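PDB 6W90: NTF2 fold protein loop-helix-loop design NT-9 from Synthetic construct, which is a computationally designed protein of the NTF2 fold, without a natural function, that holds a phospholipid in its pocket in the crystal. Local coordinates for residues A[8-11]-A[12-16]. Residues are numbered along the deposited sequence; the frame is centred on the assembly and turned at random.
Sequences EIRK and VVEEY. With 3PE (1,2-Distearoyl-sn-glycerophosphoethanolamine), chain B.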
ATOM      1  N   GLU A   8      -3.016 -13.967  -9.114  1.00 24.68           N
ATOM      2  CA  GLU A   8      -1.616 -13.558  -9.124  1.00 25.01           C
ATOM      3  C   GLU A   8      -1.416 -12.289  -8.305  1.00 24.29           C
ATOM      4  O   GLU A   8      -0.458 -12.194  -7.537  1.00 24.55           O
ATOM      5  CB  GLU A   8      -1.139 -13.378 -10.572  1.00 27.97           C
ATOM      6  CG  GLU A   8      -1.083 -14.711 -11.367  1.00 41.71           C
ATOM      7  CD  GLU A   8      -0.884 -14.546 -12.874  1.00 54.21           C
ATOM      8  OE1 GLU A   8      -1.233 -13.479 -13.433  1.00 53.96           O
ATOM      9  OE2 GLU A   8      -0.383 -15.503 -13.506  1.00 57.39           O
ATOM     10  N   ILE A   9      -2.309 -11.306  -8.453  0.81 21.61           N
ATOM     11  CA  ILE A   9      -2.213 -10.092  -7.628  0.81 21.46           C
ATOM     12  C   ILE A   9      -2.325 -10.446  -6.148  0.81 20.87           C
ATOM     13  O   ILE A   9      -1.581  -9.925  -5.306  0.81 21.71           O
ATOM     14  CB  ILE A   9      -3.292  -9.065  -8.025  0.81 24.26           C
ATOM     15  CG1 ILE A   9      -3.022  -8.476  -9.422  0.81 28.25           C
ATOM     16  CG2 ILE A   9      -3.401  -7.952  -6.951  0.81 23.33           C
ATOM     17  CD1 ILE A   9      -1.707  -7.652  -9.515  0.81 30.18           C
ATOM     18  N   ARG A  10      -3.315 -11.263  -5.796  1.00 22.50           N
ATOM     19  CA  ARG A  10      -3.478 -11.626  -4.399  1.00 21.77           C
ATOM     20  C   ARG A  10      -2.199 -12.225  -3.838  1.00 20.87           C
ATOM     21  O   ARG A  10      -1.776 -11.875  -2.724  1.00 22.90           O
ATOM     22  CB  ARG A  10      -4.632 -12.596  -4.255  1.00 23.30           C
ATOM     23  CG  ARG A  10      -4.982 -12.874  -2.852  1.00 27.68           C
ATOM     24  CD  ARG A  10      -6.217 -13.765  -2.772  1.00 36.50           C
ATOM     25  NE  ARG A  10      -7.453 -13.073  -3.154  1.00 47.31           N
ATOM     26  CZ  ARG A  10      -8.283 -12.482  -2.294  1.00 52.38           C
ATOM     27  NH1 ARG A  10      -8.003 -12.486  -0.997  1.00 57.39           N
ATOM     28  NH2 ARG A  10      -9.387 -11.888  -2.732  1.00 51.38           N
ATOM     29  N   LYS A  11      -1.537 -13.095  -4.611  1.00 21.56           N
ATOM     30  CA  LYS A  11      -0.276 -13.691  -4.159  1.00 22.85           C
ATOM     31  C   LYS A  11       0.797 -12.629  -3.908  1.00 23.35           C
ATOM     32  O   LYS A  11       1.569 -12.733  -2.935  1.00 23.92           O
ATOM     33  CB  LYS A  11       0.238 -14.731  -5.168  1.00 25.68           C
ATOM     34  CG  LYS A  11      -0.446 -16.084  -5.071  1.00 36.09           C
ATOM     35  CD  LYS A  11       0.084 -17.097  -6.117  1.00 49.31           C
ATOM     36  CE  LYS A  11       1.600 -17.392  -6.001  1.00 57.56           C
ATOM     37  NZ  LYS A  11       2.159 -18.324  -7.069  1.00 60.38           N
ATOM     38  N   VAL A  12       0.895 -11.619  -4.776  1.00 23.54           N
ATOM     39  CA  VAL A  12       1.914 -10.593  -4.577  1.00 24.83           C
ATOM     40  C   VAL A  12       1.603  -9.785  -3.334  1.00 19.99           C
ATOM     41  O   VAL A  12       2.497  -9.511  -2.514  1.00 21.51           O
ATOM     42  CB  VAL A  12       2.042  -9.683  -5.811  1.00 26.88           C
ATOM     43  CG1 VAL A  12       2.974  -8.487  -5.508  1.00 27.49           C
ATOM     44  CG2 VAL A  12       2.532 -10.528  -6.962  1.00 31.02           C
ATOM     45  N   VAL A  13       0.347  -9.361  -3.196  1.00 19.71           N
ATOM     46  CA  VAL A  13      -0.042  -8.564  -2.041  1.00 19.81           C
ATOM     47  C   VAL A  13       0.251  -9.337  -0.768  1.00 20.36           C
ATOM     48  O   VAL A  13       0.818  -8.778   0.185  1.00 20.67           O
ATOM     49  CB  VAL A  13      -1.524  -8.180  -2.133  1.00 21.29           C
ATOM     50  CG1 VAL A  13      -1.919  -7.440  -0.846  1.00 22.79           C
ATOM     51  CG2 VAL A  13      -1.811  -7.297  -3.321  1.00 21.68           C
ATOM     52  N   GLU A  14      -0.081 -10.639  -0.747  1.00 20.42           N
ATOM     53  CA  GLU A  14       0.103 -11.439   0.462  1.00 19.61           C
ATOM     54  C   GLU A  14       1.576 -11.533   0.817  1.00 21.98           C
ATOM     55  O   GLU A  14       1.949 -11.489   1.997  1.00 19.96           O
ATOM     56  CB  GLU A  14      -0.532 -12.827   0.288  1.00 24.69           C
ATOM     57  CG  GLU A  14      -2.058 -12.770   0.599  1.00 33.07           C
ATOM     58  CD  GLU A  14      -2.925 -13.916   0.055  1.00 44.78           C
ATOM     59  OE1 GLU A  14      -2.390 -14.868  -0.550  1.00 42.85           O
ATOM     60  OE2 GLU A  14      -4.170 -13.842   0.246  1.00 50.73           O
ATOM     61  N   GLU A  15       2.431 -11.627  -0.187  1.00 21.65           N
ATOM     62  CA  GLU A  15       3.853 -11.710   0.093  1.00 21.59           C
ATOM     63  C   GLU A  15       4.376 -10.408   0.682  1.00 19.66           C
ATOM     64  O   GLU A  15       5.223 -10.420   1.575  1.00 20.57           O
ATOM     65  CB  GLU A  15       4.612 -12.083  -1.175  1.00 26.11           C
ATOM     66  CG  GLU A  15       6.165 -12.229  -0.935  1.00 33.70           C
ATOM     67  CD  GLU A  15       6.613 -13.214   0.209  1.00 41.17           C
ATOM     68  OE1 GLU A  15       5.810 -14.038   0.740  1.00 36.93           O
ATOM     69  OE2 GLU A  15       7.823 -13.166   0.580  1.00 40.36           O
ATOM     70  N   TYR A  16       3.915  -9.265   0.176  1.00 19.03           N
ATOM     71  CA  TYR A  16       4.394  -8.012   0.736  1.00 19.26           C
ATOM     72  C   TYR A  16       3.868  -7.813   2.142  1.00 19.58           C
ATOM     73  O   TYR A  16       4.587  -7.305   3.012  1.00 19.90           O
ATOM     74  CB  TYR A  16       4.025  -6.842  -0.195  1.00 19.61           C
ATOM     75  CG  TYR A  16       5.054  -6.704  -1.285  1.00 21.23           C
ATOM     76  CD1 TYR A  16       6.205  -5.959  -1.101  1.00 19.86           C
ATOM     77  CD2 TYR A  16       4.907  -7.362  -2.485  1.00 21.58           C
ATOM     78  CE1 TYR A  16       7.178  -5.872  -2.087  1.00 20.23           C
ATOM     79  CE2 TYR A  16       5.879  -7.268  -3.477  1.00 24.08           C
ATOM     80  CZ  TYR A  16       7.006  -6.528  -3.261  1.00 24.86           C
ATOM     81  OH  TYR A  16       7.969  -6.471  -4.245  1.00 26.32           O
TER
HETATM   82  P   3PE B 201     -11.226   3.228   7.704  1.00 33.40           P
HETATM   83  N   3PE B 201     -12.314   5.457   4.095  1.00 78.91           N
HETATM   84  O11 3PE B 201      -9.627   3.031   7.358  1.00 44.36           O
HETATM   85  O12 3PE B 201     -11.904   1.885   7.767  1.00 30.56           O
HETATM   86  O13 3PE B 201     -11.933   4.037   6.437  1.00 43.90           O
HETATM   87  O14 3PE B 201     -11.460   4.068   8.958  1.00 31.72           O
HETATM   88  C11 3PE B 201     -12.154   3.353   5.230  1.00 61.76           C
HETATM   89  C12 3PE B 201     -13.016   4.207   4.309  1.00 72.87           C
HETATM   90  C1  3PE B 201      -8.832   4.185   7.324  1.00 63.06           C
HETATM   91  C2  3PE B 201      -7.344   3.828   7.189  1.00 71.51           C
HETATM   92  C3  3PE B 201      -7.266   2.695   6.162  1.00 71.30           C
HETATM   93  O31 3PE B 201      -5.961   2.513   5.699  1.00 67.92           O
HETATM   94  O32 3PE B 201      -5.444   1.773   7.751  1.00 70.42           O
HETATM   95  C31 3PE B 201      -5.064   2.059   6.671  1.00 65.63           C
HETATM   96  C32 3PE B 201      -3.586   1.943   6.320  1.00 58.17           C
HETATM   97  C33 3PE B 201      -2.797   1.070   7.294  1.00 51.56           C
HETATM   98  C34 3PE B 201      -1.721   0.374   6.463  1.00 48.90           C
HETATM   99  C35 3PE B 201      -0.595  -0.188   7.322  1.00 50.96           C
HETATM  100  C36 3PE B 201      -0.614  -1.717   7.226  1.00 56.99           C
HETATM  101  C37 3PE B 201       0.003  -2.223   5.915  1.00 62.12           C
HETATM  102  C38 3PE B 201      -0.991  -2.247   4.747  1.00 61.84           C
HETATM  103  C39 3PE B 201      -0.703  -3.394   3.766  1.00 59.02           C
HETATM  104  C3A 3PE B 201       0.600  -3.178   2.985  1.00 56.09           C
HETATM  105  C3B 3PE B 201       0.708  -4.114   1.775  1.00 54.86           C
HETATM  106  C3C 3PE B 201       0.396  -3.351   0.486  1.00 54.50           C
HETATM  107  C3D 3PE B 201       0.793  -4.154  -0.754  1.00 55.47           C
HETATM  108  C3E 3PE B 201       0.270  -3.436  -2.003  1.00 59.30           C
HETATM  109  C3F 3PE B 201       0.232  -4.390  -3.204  1.00 68.83           C
HETATM  110  C3G 3PE B 201      -0.364  -3.690  -4.433  1.00 75.69           C
HETATM  111  C3H 3PE B 201      -1.032  -4.653  -5.425  1.00 79.83           C
HETATM  112  C3I 3PE B 201      -0.034  -5.394  -6.319  1.00 79.67           C
HETATM  113  O21 3PE B 201      -6.651   4.963   6.752  1.00 73.70           O
HETATM  114  O22 3PE B 201      -5.329   5.079   8.598  1.00 72.47           O
HETATM  115  C21 3PE B 201      -5.675   5.578   7.571  1.00 69.83           C
HETATM  116  C22 3PE B 201      -5.076   6.918   7.099  1.00 59.07           C
HETATM  117  C23 3PE B 201      -3.596   6.815   6.700  1.00 51.97           C
HETATM  118  C24 3PE B 201      -3.385   6.115   5.353  1.00 45.45           C
HETATM  119  C25 3PE B 201      -1.897   5.878   5.044  1.00 44.62           C
HETATM  120  C26 3PE B 201      -1.815   4.764   3.997  1.00 47.22           C
HETATM  121  C27 3PE B 201      -0.386   4.286   3.730  1.00 47.37           C
HETATM  122  C28 3PE B 201      -0.384   3.100   2.752  1.00 46.08           C
HETATM  123  C29 3PE B 201      -0.459   3.474   1.258  1.00 48.42           C
HETATM  124  C2A 3PE B 201      -0.139   2.266   0.354  1.00 47.53           C
HETATM  125  C2B 3PE B 201       1.288   2.271  -0.194  1.00 44.68           C
HETATM  126  C2C 3PE B 201       1.692   0.879  -0.695  1.00 43.81           C
HETATM  127  C2D 3PE B 201       3.198   0.706  -0.506  1.00 43.45           C
HETATM  128  C2E 3PE B 201       3.728  -0.565  -1.156  1.00 43.78           C
HETATM  129  C2F 3PE B 201       3.575  -1.759  -0.218  1.00 45.98           C
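Glu8 accepts the first of four consecutive i to i+4 backbone bonds, its O receiving Val12 N at 3.1 Å, and the CG2 branch of Val12 rests 3.5 Å from the same Glu8 O. The carboxylate of Glu8 takes no part in this; its OE1 turns back to accept from Ser5 N, just ahead of the helix. Ile9 makes the straightest of the four bonds, Val13 N to Ile9 O at 2.9 Å with an N-H...O angle of 176°. On the same face the CG2 methyls of Ile9 and Val13 meet at 4.0 Å. Val13 CG2 lies anti to its own carbonyl carbon, which brings this methyl beside Ile9 O and also within 3.5 Å of C3H, near the end of one stearoyl chain of the bound phospholipid. Arg10 O is bonded by Glu14 N, and alongside this bond the Arg10 and Glu14 side chains cross at a slant. With CG anti to the backbone N (chi1 -172°), Arg10 presents CG to Glu14 OE2 at 3.3 Å; Glu14, extended beyond its CG, lays its carboxylate against the arginine's methylenes. The guanidinium is farther off: Arg10 NH1 stays 4.3 Å from Glu14 OE2, which lies at the edge of the group, near its plane. That is too long for a salt bridge, with the guanidinium and carboxylate planes 63° apart, and NH1 instead donates to Ile73 O. Lys11 contributes mainly through its backbone, Lys11 O receiving Glu15 N, while the Glu15 carboxylate bends away to pair with Arg18. Helix 6-22 turns its Ile9 and Val13 face to strands 70-79 and 82-91, lining the lipid pocket of the NTF2-like fold, while Tyr16 packs against helix 24-35.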